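Local coordinates for flagellar protein FlgA (PDB 3FRN) that probably acts in the periplasm as a chaperone for assembly of the P ring of the flagellar basal body, at residues 144-149 against 197-202; 149-154 against 190-195; 158-163 against 183-188; 206-211 against 234-239. All blocks are in the same frame, centred on the assembly; numbering follows the deposited sequence.

Interaction 1. Residues 144-149 against 197-202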
loop_
_atom_site.group_PDB
_atom_site.type_symbol
_atom_site.label_atom_id
_atom_site.label_comp_id
_atom_site.label_asym_id
_atom_site.label_seq_id
_atom_site.Cartn_x
_atom_site.Cartn_y
_atom_site.Cartn_z
ATOM N N ASN A 144 4.143 7.593 -3.213
ATOM C CA ASN A 144 4.089 7.990 -4.615
ATOM C C ASN A 144 4.330 6.805 -5.539
ATOM O O ASN A 144 5.401 6.206 -5.528
ATOM C CB ASN A 144 5.084 9.110 -4.907
ATOM C CG ASN A 144 4.569 10.469 -4.474
ATOM O OD1 ASN A 144 3.775 11.099 -5.175
ATOM N ND2 ASN A 144 5.023 10.930 -3.317
ATOM N N VAL A 145 3.311 6.463 -6.321
ATOM C CA VAL A 145 3.393 5.336 -7.246
ATOM C C VAL A 145 3.334 5.788 -8.710
ATOM O O VAL A 145 2.935 6.909 -9.009
ATOM C CB VAL A 145 2.294 4.275 -6.973
ATOM C CG1 VAL A 145 2.446 3.678 -5.578
ATOM C CG2 VAL A 145 0.921 4.872 -7.165
ATOM N N VAL A 146 3.737 4.897 -9.611
ATOM C CA VAL A 146 3.770 5.174 -11.039
ATOM C C VAL A 146 2.399 4.913 -11.667
ATOM O O VAL A 146 1.872 3.802 -11.597
ATOM C CB VAL A 146 4.879 4.339 -11.734
ATOM C CG1 VAL A 146 4.712 4.343 -13.238
ATOM C CG2 VAL A 146 6.255 4.870 -11.353
ATOM N N VAL A 147 1.828 5.953 -12.270
ATOM C CA VAL A 147 0.489 5.890 -12.854
ATOM C C VAL A 147 0.563 6.281 -14.334
ATOM O O VAL A 147 1.335 7.165 -14.705
ATOM C CB VAL A 147 -0.500 6.812 -12.072
ATOM C CG1 VAL A 147 -1.815 7.015 -12.822
ATOM C CG2 VAL A 147 -0.772 6.250 -10.681
ATOM N N LEU A 148 -0.229 5.614 -15.170
ATOM C CA LEU A 148 -0.251 5.886 -16.614
ATOM C C LEU A 148 -0.800 7.259 -17.018
ATOM O O LEU A 148 -1.879 7.668 -16.574
ATOM C CB LEU A 148 -1.012 4.782 -17.352
ATOM C CG LEU A 148 -0.258 3.455 -17.520
ATOM C CD1 LEU A 148 -1.084 2.493 -18.340
ATOM C CD2 LEU A 148 1.103 3.662 -18.175
ATOM N N LYS A 149 -0.038 7.959 -17.862
ATOM C CA LYS A 149 -0.487 9.206 -18.500
ATOM C C LYS A 149 -1.348 8.929 -19.727
ATOM O O LYS A 149 -2.181 9.749 -20.093
ATOM C CB LYS A 149 0.703 10.065 -18.950
ATOM C CG LYS A 149 1.370 10.874 -17.856
ATOM C CD LYS A 149 2.808 11.197 -18.230
ATOM C CE LYS A 149 2.964 12.549 -18.863
ATOM N NZ LYS A 149 4.410 12.832 -19.083
ATOM N N THR A 197 -4.323 3.985 -14.812
ATOM C CA THR A 197 -3.988 2.688 -14.252
ATOM C C THR A 197 -2.669 2.752 -13.490
ATOM O O THR A 197 -1.628 3.095 -14.058
ATOM C CB THR A 197 -3.917 1.598 -15.354
ATOM O OG1 THR A 197 -5.198 1.476 -15.989
ATOM C CG2 THR A 197 -3.526 0.255 -14.776
ATOM N N VAL A 198 -2.745 2.433 -12.198
ATOM C CA VAL A 198 -1.573 2.255 -11.339
ATOM C C VAL A 198 -0.820 1.045 -11.832
ATOM O O VAL A 198 -1.380 -0.054 -11.889
ATOM C CB VAL A 198 -1.970 1.996 -9.873
ATOM C CG1 VAL A 198 -0.731 1.729 -9.011
ATOM C CG2 VAL A 198 -2.781 3.159 -9.324
ATOM N N LEU A 199 0.442 1.254 -12.190
ATOM C CA LEU A 199 1.254 0.212 -12.787
ATOM C C LEU A 199 1.673 -0.740 -11.693
ATOM O O LEU A 199 2.015 -0.308 -10.603
ATOM C CB LEU A 199 2.475 0.825 -13.487
ATOM C CG LEU A 199 2.626 0.516 -14.978
ATOM C CD1 LEU A 199 1.273 0.340 -15.632
ATOM C CD2 LEU A 199 3.380 1.623 -15.691
ATOM N N THR A 200 1.599 -2.039 -11.966
ATOM C CA THR A 200 2.067 -3.041 -11.020
ATOM C C THR A 200 2.968 -4.070 -11.702
ATOM O O THR A 200 2.866 -4.290 -12.907
ATOM C CB THR A 200 0.904 -3.784 -10.289
ATOM O OG1 THR A 200 0.142 -4.549 -11.229
ATOM C CG2 THR A 200 -0.021 -2.817 -9.539
ATOM N N ALA A 201 3.830 -4.706 -10.909
ATOM C CA ALA A 201 4.802 -5.682 -11.387
ATOM C C ALA A 201 4.227 -6.765 -12.309
ATOM O O ALA A 201 4.865 -7.165 -13.284
ATOM C CB ALA A 201 5.516 -6.311 -10.200
ATOM N N ASP A 202 3.004 -7.195 -12.017
ATOM C CA ASP A 202 2.364 -8.294 -12.742
ATOM C C ASP A 202 1.832 -7.900 -14.120
ATOM O O ASP A 202 1.317 -8.741 -14.853
ATOM C CB ASP A 202 1.231 -8.889 -11.900
ATOM C CG ASP A 202 0.297 -7.828 -11.340
ATOM O OD1 ASP A 202 0.654 -7.182 -10.327
ATOM O OD2 ASP A 202 -0.799 -7.649 -11.908
#

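Interaction 2. Residues 149-154 against 190-195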
loop_
_atom_site.group_PDB
_atom_site.type_symbol
_atom_site.label_atom_id
_atom_site.label_comp_id
_atom_site.label_asym_id
_atom_site.label_seq_id
_atom_site.Cartn_x
_atom_site.Cartn_y
_atom_site.Cartn_z
ATOM N N LYS A 149 -0.038 7.959 -17.862
ATOM C CA LYS A 149 -0.487 9.206 -18.500
ATOM C C LYS A 149 -1.348 8.929 -19.727
ATOM O O LYS A 149 -2.181 9.749 -20.093
ATOM C CB LYS A 149 0.703 10.065 -18.950
ATOM C CG LYS A 149 1.370 10.874 -17.856
ATOM C CD LYS A 149 2.808 11.197 -18.230
ATOM C CE LYS A 149 2.964 12.549 -18.863
ATOM N NZ LYS A 149 4.410 12.832 -19.083
ATOM N N ARG A 150 -1.131 7.782 -20.366
ATOM C CA ARG A 150 -1.825 7.459 -21.611
ATOM C C ARG A 150 -2.057 5.960 -21.771
ATOM O O ARG A 150 -1.440 5.154 -21.074
ATOM C CB ARG A 150 -1.041 8.014 -22.807
ATOM C CG ARG A 150 0.390 7.511 -22.892
ATOM C CD ARG A 150 1.287 8.446 -23.706
ATOM N NE ARG A 150 0.818 8.686 -25.074
ATOM C CZ ARG A 150 0.910 7.818 -26.083
ATOM N NH1 ARG A 150 1.438 6.607 -25.899
ATOM N NH2 ARG A 150 0.459 8.162 -27.287
ATOM N N ASN A 151 -2.953 5.599 -22.689
ATOM C CA ASN A 151 -3.252 4.197 -22.985
ATOM C C ASN A 151 -2.074 3.491 -23.629
ATOM O O ASN A 151 -1.370 4.066 -24.460
ATOM C CB ASN A 151 -4.474 4.077 -23.898
ATOM C CG ASN A 151 -5.716 4.703 -23.301
ATOM O OD1 ASN A 151 -5.709 5.164 -22.158
ATOM N ND2 ASN A 151 -6.794 4.727 -24.076
ATOM N N ILE A 152 -1.857 2.244 -23.229
ATOM C CA ILE A 152 -0.764 1.441 -23.760
ATOM C C ILE A 152 -1.276 0.051 -24.138
ATOM O O ILE A 152 -2.292 -0.403 -23.610
ATOM C CB ILE A 152 0.402 1.320 -22.750
ATOM C CG1 ILE A 152 -0.068 0.611 -21.477
ATOM C CG2 ILE A 152 1.002 2.706 -22.438
ATOM C CD1 ILE A 152 1.036 0.138 -20.612
ATOM N N ASN A 153 -0.573 -0.612 -25.051
ATOM C CA ASN A 153 -1.031 -1.886 -25.595
ATOM C C ASN A 153 -0.074 -3.024 -25.230
ATOM O O ASN A 153 1.024 -2.787 -24.712
ATOM C CB ASN A 153 -1.206 -1.766 -27.119
ATOM C CG ASN A 153 -2.274 -2.714 -27.685
ATOM O OD1 ASN A 153 -2.861 -3.527 -26.967
ATOM N ND2 ASN A 153 -2.512 -2.611 -28.990
ATOM N N VAL A 154 -0.518 -4.254 -25.476
ATOM C CA VAL A 154 0.307 -5.444 -25.320
ATOM C C VAL A 154 1.555 -5.264 -26.174
ATOM O O VAL A 154 1.462 -4.950 -27.360
ATOM C CB VAL A 154 -0.456 -6.710 -25.791
ATOM C CG1 VAL A 154 0.401 -7.960 -25.661
ATOM C CG2 VAL A 154 -1.749 -6.872 -25.019
ATOM N N ARG A 190 2.399 -6.242 -20.643
ATOM C CA ARG A 190 1.791 -7.533 -20.943
ATOM C C ARG A 190 0.338 -7.342 -21.359
ATOM O O ARG A 190 -0.321 -8.286 -21.795
ATOM C CB ARG A 190 1.876 -8.477 -19.736
ATOM C CG ARG A 190 3.297 -8.809 -19.278
ATOM C CD ARG A 190 3.298 -9.616 -17.989
ATOM N NE ARG A 190 3.381 -11.049 -18.250
ATOM C CZ ARG A 190 4.420 -11.813 -17.919
ATOM N NH1 ARG A 190 4.407 -13.107 -18.204
ATOM N NH2 ARG A 190 5.468 -11.291 -17.296
ATOM N N ARG A 191 -0.171 -6.121 -21.209
ATOM C CA ARG A 191 -1.584 -5.861 -21.490
ATOM C C ARG A 191 -1.939 -4.488 -22.064
ATOM O O ARG A 191 -1.122 -3.554 -22.085
ATOM C CB ARG A 191 -2.475 -6.174 -20.271
ATOM C CG ARG A 191 -1.854 -5.954 -18.912
ATOM C CD ARG A 191 -2.684 -6.654 -17.847
ATOM N NE ARG A 191 -2.861 -8.071 -18.158
ATOM C CZ ARG A 191 -2.065 -9.045 -17.722
ATOM N NH1 ARG A 191 -1.028 -8.772 -16.936
ATOM N NH2 ARG A 191 -2.308 -10.302 -18.068
ATOM N N TYR A 192 -3.176 -4.398 -22.547
ATOM C CA TYR A 192 -3.772 -3.126 -22.882
ATOM C C TYR A 192 -4.300 -2.475 -21.605
ATOM O O TYR A 192 -5.238 -2.971 -20.972
ATOM C CB TYR A 192 -4.890 -3.302 -23.912
ATOM C CG TYR A 192 -5.683 -2.039 -24.171
ATOM C CD1 TYR A 192 -6.929 -1.844 -23.581
ATOM C CD2 TYR A 192 -5.185 -1.039 -25.002
ATOM C CE1 TYR A 192 -7.662 -0.690 -23.814
ATOM C CE2 TYR A 192 -5.906 0.123 -25.238
ATOM C CZ TYR A 192 -7.144 0.289 -24.643
ATOM O OH TYR A 192 -7.868 1.435 -24.877
ATOM N N LEU A 193 -3.686 -1.360 -21.235
ATOM C CA LEU A 193 -4.069 -0.623 -20.042
ATOM C C LEU A 193 -4.538 0.769 -20.445
ATOM O O LEU A 193 -4.071 1.322 -21.441
ATOM C CB LEU A 193 -2.875 -0.535 -19.080
ATOM C CG LEU A 193 -2.584 -1.609 -18.025
ATOM C CD1 LEU A 193 -3.564 -2.778 -18.056
ATOM C CD2 LEU A 193 -1.142 -2.099 -18.128
ATOM N N LYS A 194 -5.479 1.321 -19.687
ATOM C CA LYS A 194 -5.992 2.654 -19.958
ATOM C C LYS A 194 -5.294 3.649 -19.045
ATOM O O LYS A 194 -4.762 3.269 -18.011
ATOM C CB LYS A 194 -7.512 2.704 -19.741
ATOM C CG LYS A 194 -8.344 1.886 -20.738
ATOM C CD LYS A 194 -8.802 2.720 -21.926
ATOM C CE LYS A 194 -10.164 3.361 -21.690
ATOM N NZ LYS A 194 -10.736 3.952 -22.941
ATOM N N GLU A 195 -5.297 4.920 -19.433
ATOM C CA GLU A 195 -4.770 6.005 -18.604
ATOM C C GLU A 195 -5.379 5.958 -17.194
ATOM O O GLU A 195 -6.546 5.599 -17.023
ATOM C CB GLU A 195 -5.068 7.352 -19.287
ATOM C CG GLU A 195 -4.741 8.597 -18.466
ATOM C CD GLU A 195 -5.455 9.851 -18.962
ATOM O OE1 GLU A 195 -5.305 10.906 -18.309
ATOM O OE2 GLU A 195 -6.166 9.788 -19.993
#

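Interaction 3. Residues 158-163 against 183-188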
loop_
_atom_site.group_PDB
_atom_site.type_symbol
_atom_site.label_atom_id
_atom_site.label_comp_id
_atom_site.label_asym_id
_atom_site.label_seq_id
_atom_site.Cartn_x
_atom_site.Cartn_y
_atom_site.Cartn_z
ATOM N N ILE A 158 7.377 0.765 -22.163
ATOM C CA ILE A 158 7.111 1.939 -21.337
ATOM C C ILE A 158 8.261 2.936 -21.453
ATOM O O ILE A 158 9.421 2.580 -21.245
ATOM C CB ILE A 158 6.943 1.575 -19.839
ATOM C CG1 ILE A 158 6.046 0.338 -19.650
ATOM C CG2 ILE A 158 6.466 2.794 -19.031
ATOM C CD1 ILE A 158 4.576 0.588 -19.802
ATOM N N LYS A 159 7.934 4.180 -21.792
ATOM C CA LYS A 159 8.909 5.268 -21.761
ATOM C C LYS A 159 8.466 6.363 -20.794
ATOM O O LYS A 159 7.320 6.366 -20.340
ATOM C CB LYS A 159 9.184 5.835 -23.162
ATOM C CG LYS A 159 7.976 5.981 -24.087
ATOM C CD LYS A 159 7.852 4.796 -25.049
ATOM C CE LYS A 159 7.482 5.234 -26.461
ATOM N NZ LYS A 159 6.409 6.268 -26.508
ATOM N N GLU A 160 9.379 7.282 -20.479
ATOM C CA GLU A 160 9.143 8.330 -19.474
ATOM C C GLU A 160 7.903 9.180 -19.755
ATOM O O GLU A 160 7.307 9.742 -18.841
ATOM C CB GLU A 160 10.370 9.236 -19.345
ATOM C CG GLU A 160 11.671 8.486 -19.100
ATOM C CD GLU A 160 12.810 9.391 -18.660
ATOM O OE1 GLU A 160 13.416 9.098 -17.604
ATOM O OE2 GLU A 160 13.104 10.388 -19.363
ATOM N N GLU A 161 7.518 9.247 -21.027
ATOM C CA GLU A 161 6.359 10.018 -21.462
ATOM C C GLU A 161 5.036 9.317 -21.158
ATOM O O GLU A 161 3.975 9.942 -21.180
ATOM C CB GLU A 161 6.457 10.301 -22.963
ATOM C CG GLU A 161 5.968 11.681 -23.359
ATOM C CD GLU A 161 6.890 12.791 -22.872
ATOM O OE1 GLU A 161 6.390 13.902 -22.587
ATOM O OE2 GLU A 161 8.115 12.556 -22.775
ATOM N N ASP A 162 5.102 8.019 -20.882
ATOM C CA ASP A 162 3.898 7.236 -20.659
ATOM C C ASP A 162 3.432 7.340 -19.212
ATOM O O ASP A 162 2.265 7.089 -18.906
ATOM C CB ASP A 162 4.132 5.767 -21.036
ATOM C CG ASP A 162 4.637 5.587 -22.470
ATOM O OD1 ASP A 162 4.677 6.577 -23.238
ATOM O OD2 ASP A 162 4.995 4.446 -22.833
ATOM N N VAL A 163 4.345 7.704 -18.317
ATOM C CA VAL A 163 4.066 7.600 -16.888
ATOM C C VAL A 163 4.287 8.884 -16.093
ATOM O O VAL A 163 5.143 9.710 -16.428
ATOM C CB VAL A 163 4.851 6.426 -16.226
ATOM C CG1 VAL A 163 4.361 5.077 -16.747
ATOM C CG2 VAL A 163 6.353 6.572 -16.440
ATOM N N GLU A 183 12.142 2.542 -12.424
ATOM C CA GLU A 183 11.869 1.121 -12.218
ATOM C C GLU A 183 11.078 0.507 -13.370
ATOM O O GLU A 183 11.136 -0.703 -13.585
ATOM C CB GLU A 183 11.094 0.900 -10.921
ATOM C CG GLU A 183 11.841 1.258 -9.657
ATOM C CD GLU A 183 10.950 1.232 -8.419
ATOM O OE1 GLU A 183 11.214 2.013 -7.483
ATOM O OE2 GLU A 183 9.985 0.437 -8.378
ATOM N N VAL A 184 10.340 1.337 -14.104
ATOM C CA VAL A 184 9.419 0.842 -15.130
ATOM C C VAL A 184 9.840 1.129 -16.575
ATOM O O VAL A 184 9.417 0.419 -17.485
ATOM C CB VAL A 184 7.991 1.383 -14.936
ATOM C CG1 VAL A 184 6.989 0.277 -15.163
ATOM C CG2 VAL A 184 7.817 1.943 -13.546
ATOM N N VAL A 185 10.643 2.170 -16.798
ATOM C CA VAL A 185 11.080 2.493 -18.166
ATOM C C VAL A 185 11.940 1.383 -18.766
ATOM O O VAL A 185 12.889 0.906 -18.136
ATOM C CB VAL A 185 11.809 3.862 -18.285
ATOM C CG1 VAL A 185 10.803 4.991 -18.238
ATOM C CG2 VAL A 185 12.891 4.027 -17.210
ATOM N N GLY A 186 11.586 0.976 -19.981
ATOM C CA GLY A 186 12.252 -0.129 -20.642
ATOM C C GLY A 186 11.457 -1.415 -20.544
ATOM O O GLY A 186 11.706 -2.356 -21.297
ATOM N N LYS A 187 10.500 -1.457 -19.617
ATOM C CA LYS A 187 9.654 -2.628 -19.440
ATOM C C LYS A 187 8.640 -2.715 -20.564
ATOM O O LYS A 187 8.288 -1.710 -21.174
ATOM C CB LYS A 187 8.920 -2.595 -18.094
ATOM C CG LYS A 187 9.806 -2.779 -16.863
ATOM C CD LYS A 187 9.917 -4.231 -16.452
ATOM C CE LYS A 187 10.872 -4.400 -15.271
ATOM N NZ LYS A 187 10.279 -3.964 -13.971
ATOM N N ILE A 188 8.166 -3.929 -20.810
ATOM C CA ILE A 188 7.230 -4.216 -21.884
ATOM C C ILE A 188 5.876 -4.581 -21.269
ATOM O O ILE A 188 5.796 -5.473 -20.436
ATOM C CB ILE A 188 7.790 -5.359 -22.788
ATOM C CG1 ILE A 188 9.037 -4.864 -23.529
ATOM C CG2 ILE A 188 6.747 -5.860 -23.779
ATOM C CD1 ILE A 188 9.847 -5.950 -24.166
#

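Interaction 4. Residues 206-211 against 234-239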
loop_
_atom_site.group_PDB
_atom_site.type_symbol
_atom_site.label_atom_id
_atom_site.label_comp_id
_atom_site.label_asym_id
_atom_site.label_seq_id
_atom_site.Cartn_x
_atom_site.Cartn_y
_atom_site.Cartn_z
ATOM N N ASP A 206 10.199 -7.724 -18.277
ATOM C CA ASP A 206 11.491 -7.198 -18.671
ATOM C C ASP A 206 11.716 -7.348 -20.176
ATOM O O ASP A 206 11.136 -8.239 -20.804
ATOM C CB ASP A 206 12.589 -7.903 -17.875
ATOM C CG ASP A 206 12.637 -7.452 -16.423
ATOM O OD1 ASP A 206 13.551 -6.671 -16.076
ATOM O OD2 ASP A 206 11.762 -7.867 -15.630
ATOM N N PRO A 207 12.530 -6.455 -20.773
ATOM C CA PRO A 207 12.942 -6.632 -22.170
ATOM C C PRO A 207 13.778 -7.904 -22.354
ATOM O O PRO A 207 14.526 -8.281 -21.445
ATOM C CB PRO A 207 13.791 -5.386 -22.447
ATOM C CG PRO A 207 14.236 -4.912 -21.099
ATOM C CD PRO A 207 13.091 -5.224 -20.188
ATOM N N PRO A 208 13.628 -8.586 -23.504
ATOM C CA PRO A 208 14.350 -9.843 -23.768
ATOM C C PRO A 208 15.828 -9.598 -23.998
ATOM O O PRO A 208 16.200 -8.524 -24.456
ATOM C CB PRO A 208 13.694 -10.374 -25.048
ATOM C CG PRO A 208 12.441 -9.580 -25.224
ATOM C CD PRO A 208 12.732 -8.240 -24.619
ATOM N N ASP A 209 16.666 -10.579 -23.672
ATOM C CA ASP A 209 18.114 -10.395 -23.798
ATOM C C ASP A 209 18.574 -10.484 -25.256
ATOM O O ASP A 209 19.607 -9.933 -25.627
ATOM C CB ASP A 209 18.853 -11.397 -22.912
ATOM C CG ASP A 209 18.358 -11.375 -21.472
ATOM O OD1 ASP A 209 17.873 -10.321 -21.020
ATOM O OD2 ASP A 209 18.453 -12.411 -20.789
ATOM N N VAL A 210 17.804 -11.207 -26.067
ATOM C CA VAL A 210 17.919 -11.164 -27.528
ATOM C C VAL A 210 16.534 -11.008 -28.161
ATOM O O VAL A 210 15.535 -11.494 -27.638
ATOM C CB VAL A 210 18.623 -12.417 -28.146
ATOM C CG1 VAL A 210 20.061 -12.559 -27.655
ATOM C CG2 VAL A 210 17.824 -13.681 -27.892
ATOM N N VAL A 211 16.477 -10.315 -29.289
ATOM C CA VAL A 211 15.216 -10.165 -29.997
ATOM C C VAL A 211 15.224 -10.975 -31.286
ATOM O O VAL A 211 16.288 -11.309 -31.817
ATOM C CB VAL A 211 14.870 -8.679 -30.278
ATOM C CG1 VAL A 211 14.721 -7.909 -28.972
ATOM C CG2 VAL A 211 15.921 -8.025 -31.170
ATOM N N LEU A 234 15.635 -16.493 -34.309
ATOM C CA LEU A 234 14.286 -16.771 -34.845
ATOM C C LEU A 234 13.178 -16.363 -33.869
ATOM O O LEU A 234 12.016 -16.239 -34.259
ATOM C CB LEU A 234 14.156 -18.263 -35.207
ATOM C CG LEU A 234 12.996 -18.944 -35.966
ATOM C CD1 LEU A 234 11.811 -19.325 -35.056
ATOM C CD2 LEU A 234 12.536 -18.148 -37.194
ATOM N N GLU A 235 13.542 -16.169 -32.602
ATOM C CA GLU A 235 12.590 -15.817 -31.550
ATOM C C GLU A 235 13.221 -14.799 -30.606
ATOM O O GLU A 235 14.443 -14.639 -30.576
ATOM C CB GLU A 235 12.207 -17.055 -30.736
ATOM C CG GLU A 235 11.390 -18.106 -31.463
ATOM C CD GLU A 235 11.776 -19.521 -31.058
ATOM O OE1 GLU A 235 12.875 -19.700 -30.489
ATOM O OE2 GLU A 235 10.985 -20.454 -31.319
ATOM N N ASN A 236 12.386 -14.122 -29.822
ATOM C CA ASN A 236 12.876 -13.324 -28.702
ATOM C C ASN A 236 13.321 -14.272 -27.592
ATOM O O ASN A 236 12.826 -15.390 -27.505
ATOM C CB ASN A 236 11.791 -12.367 -28.219
ATOM C CG ASN A 236 11.490 -11.276 -29.232
ATOM O OD1 ASN A 236 11.932 -10.137 -29.078
ATOM N ND2 ASN A 236 10.751 -11.622 -30.284
ATOM N N GLY A 237 14.276 -13.857 -26.763
ATOM C CA GLY A 237 14.808 -14.770 -25.747
ATOM C C GLY A 237 15.501 -14.136 -24.559
ATOM O O GLY A 237 16.035 -13.025 -24.639
ATOM N N TYR A 238 15.493 -14.854 -23.443
ATOM C CA TYR A 238 16.151 -14.381 -22.224
ATOM C C TYR A 238 17.373 -15.265 -21.998
ATOM O O TYR A 238 17.500 -16.290 -22.659
ATOM C CB TYR A 238 15.180 -14.446 -21.020
ATOM C CG TYR A 238 13.981 -13.505 -21.131
ATOM C CD1 TYR A 238 14.078 -12.176 -20.737
ATOM C CD2 TYR A 238 12.763 -13.945 -21.635
ATOM C CE1 TYR A 238 13.011 -11.307 -20.841
ATOM C CE2 TYR A 238 11.682 -13.081 -21.748
ATOM C CZ TYR A 238 11.814 -11.768 -21.341
ATOM O OH TYR A 238 10.752 -10.907 -21.437
ATOM N N LEU A 239 18.271 -14.879 -21.123
ATOM C CA LEU A 239 19.360 -15.718 -20.686
ATOM C C LEU A 239 18.936 -17.092 -20.311
ATOM O O LEU A 239 18.009 -17.228 -19.613
ATOM C CB LEU A 239 19.933 -15.098 -19.448
ATOM C CG LEU A 239 21.352 -14.634 -19.626
ATOM C CD1 LEU A 239 22.220 -15.894 -19.655
ATOM C CD2 LEU A 239 21.486 -13.771 -20.896
#

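Interaction 1. Residues 144-149 against 197-202
Leu148 carries CG anti to its carbonyl carbon and beside its backbone N (chi1 -76°), which brings the isobutyl end to Leu199, while Val146 reaches the same leucine with CG1, the methyl placed opposite its backbone N (chi1 166°). The CD2 methyl of Leu199 therefore has a neighbour from each: Val146 CG1 at 3.9 Å and Leu148 CD2 at 3.9 Å, the two leucine side chains meeting at about a right angle. Val198 serves the remaining two valines, offering CG1 to Val145 CG2 at 4.0 Å and CG2 to Val147 CG2 at 3.9 Å. Between these clusters the backbones form a single beta bridge, Val147 with Val198. Leu199 N gives a nearly straight bond of 3.0 Å to Val146 O, whereas Leu148 N reaches Thr197 O at 3.1 Å from above the carbonyl plane, 37° out of it. An alanine in place of Leu148 is likely to leave Leu199 CD2 without one of its two methyl neighbours and open a gap beside Thr197. Beyond the pair, Val184 touches both Val146 and Leu199, and strand 132-148 bonds through Val145 and Val147 to strand 163-169. The contact lies in the SAF-family region; two backbone bonds and an apolar set of branched side chains fasten the loop to the strand, with no charged pair across it.

Interaction 2. Residues 149-154 against 190-195
Ile152 and Leu193 form an antiparallel hydrogen-bonded pair, a single beta bridge that joins two loops on the surface of the SAF-family region. Ile152 N donates to Leu193 O at 3.0 Å and Leu193 N returns a bond to Ile152 O at 2.9 Å. The side chains of the pair lie side by side and point the same way, with Ile152 CG1 3.9 Å from Leu193 CB.

Next to this bridge, Asn151 substitutes its side chain for a backbone acceptor. Its CG stands beside the backbone N and anti to the carbonyl carbon (chi1 -59°), so that OD1 can take Glu195 N at 2.8 Å; the donor is tilted 23° from the amide carbonyl plane. The amide's other end, ND2, lies alongside the aliphatic part of Lys194, 3.6 Å from its CD. A leucine here would probably leave Glu195 N without this acceptor and let the end of the 190-195 segment drift from its partner. Tyr192 crosses Asn151 obliquely, with the amide and ring planes 77° apart. Around the same ring Asn153 OD1 also approaches obliquely.

Farther out, Asn153 N bonds to Asp156 OD2, Lys194 O accepts Thr197 OG1 and Arg191 O accepts Ser189 OG. Ile152 also touches Ile158, and Leu193 touches Met203, which ties the bridge to the interior. At the far end of the pairing, Glu195 passes its extended side chain across the Lys149-Arg150 peptide of the facing segment, CG lying 3.2 Å from Lys149 O.

Interaction 3. Residues 158-163 against 183-188
Ile158 is joined to the turn at Val184-Lys187 through both of its backbone polar atoms: Ile158 N donates to Lys187 O at 2.8 Å, nearly along the C=O axis, and Ile158 O receives Gly186 N at 3.0 Å with the donor in the carbonyl plane. Val185 CA adds a C-H···O contact of 3.5 Å to Ile158 O, so one carbonyl oxygen serves two neighbouring residues.

The side chain of Ile158 follows its backbone inward. With CG1 beside the backbone N and anti to the carbonyl carbon (chi1 -45°), CG1 comes within 3.4 Å of Lys187 O, while CB lies 3.6 Å from Val184 O; the branched carbons thus cover the oxygens of the turn. Val185 looks to the other residues of the loop, its CG1 packing 3.7 Å from Glu160 CG, where the two side chains cross at a slant.

Each partner is braced from within. Asp162 OD2 takes Lys159 N from well above the carboxylate plane, and Asp162 N closes back on Lys159 O, fixing the bend after Ile158. Further inside, Val163 touches Leu199. Lys187 N bonds to Val184 O across the opposing bend, and Gly186, with its positive phi of 100°, occupies the position where a side chain would press on the preceding carbonyl. That is the hallmark of a type II beta turn, here docked against a loop ahead of strand 163-169 by two straight backbone bonds.

Interaction 4. Residues 206-211 against 234-239
Val210 and Gly237 exchange backbone bonds as an antiparallel hydrogen-bonded pair, Val210 N to Gly237 O at 2.9 Å and Gly237 N to Val210 O at 2.8 Å. Asp209 N also faces Gly237 O, in a weaker, bent bond, and with two residues set against one the arrangement is a classic beta bulge.

Side-chain hydrogen bonds lie beyond the bulge. Tyr238 OH donates to Asp206 O at 2.8 Å, the oxygen lying at the ring's edge and in its plane. Asp209, with CG beside its backbone N (chi1 -52°), turns OD2 to Leu239 N; the modelled length is so short that its exact value is doubtful.

Van der Waals contacts fill in between. Pro208 CB sits over one face of the Tyr238 ring, and Pro208 CG lies 3.9 Å from Asn236 OD1, which also meets Val211 CB at 3.5 Å. Val210 CG2 lies 3.7 Å from Gly237 N. Farther out, Val210 touches Val258 and Pro262, and Tyr238 N bonds to Glu241 OE1.

The chemistry is mainly polar: backbone and side-chain acceptors join two surface loops, and Tyr238 OH ties the ring's end to Asp206 O, while Pro208 merely lies against the ring.

Overall arrangement
From the N terminus, strand 132-148 runs into interaction 1, which closes the widest loop by bringing 197-202 back to 144-149. Interaction 2 begins at the shared Lys149 and closes a shorter loop within it, and interaction 3, 158-163 with 183-188, closes the innermost; the three are concentric, without crossing. Lys149 N meets Asp162 O, Ile152 meets Ile158 and Leu148 meets Leu193, so the three contacts touch one another, with centres 10 to 11 Å apart. Interaction 4 follows in series, joining the loop before strand 215-219 to the one before strand 242-246. It touches interaction 3 where Ile188 packs on Pro207 and Pro208, linking the segment that holds the 184-187 turn to the loop that leads into strand 215-219.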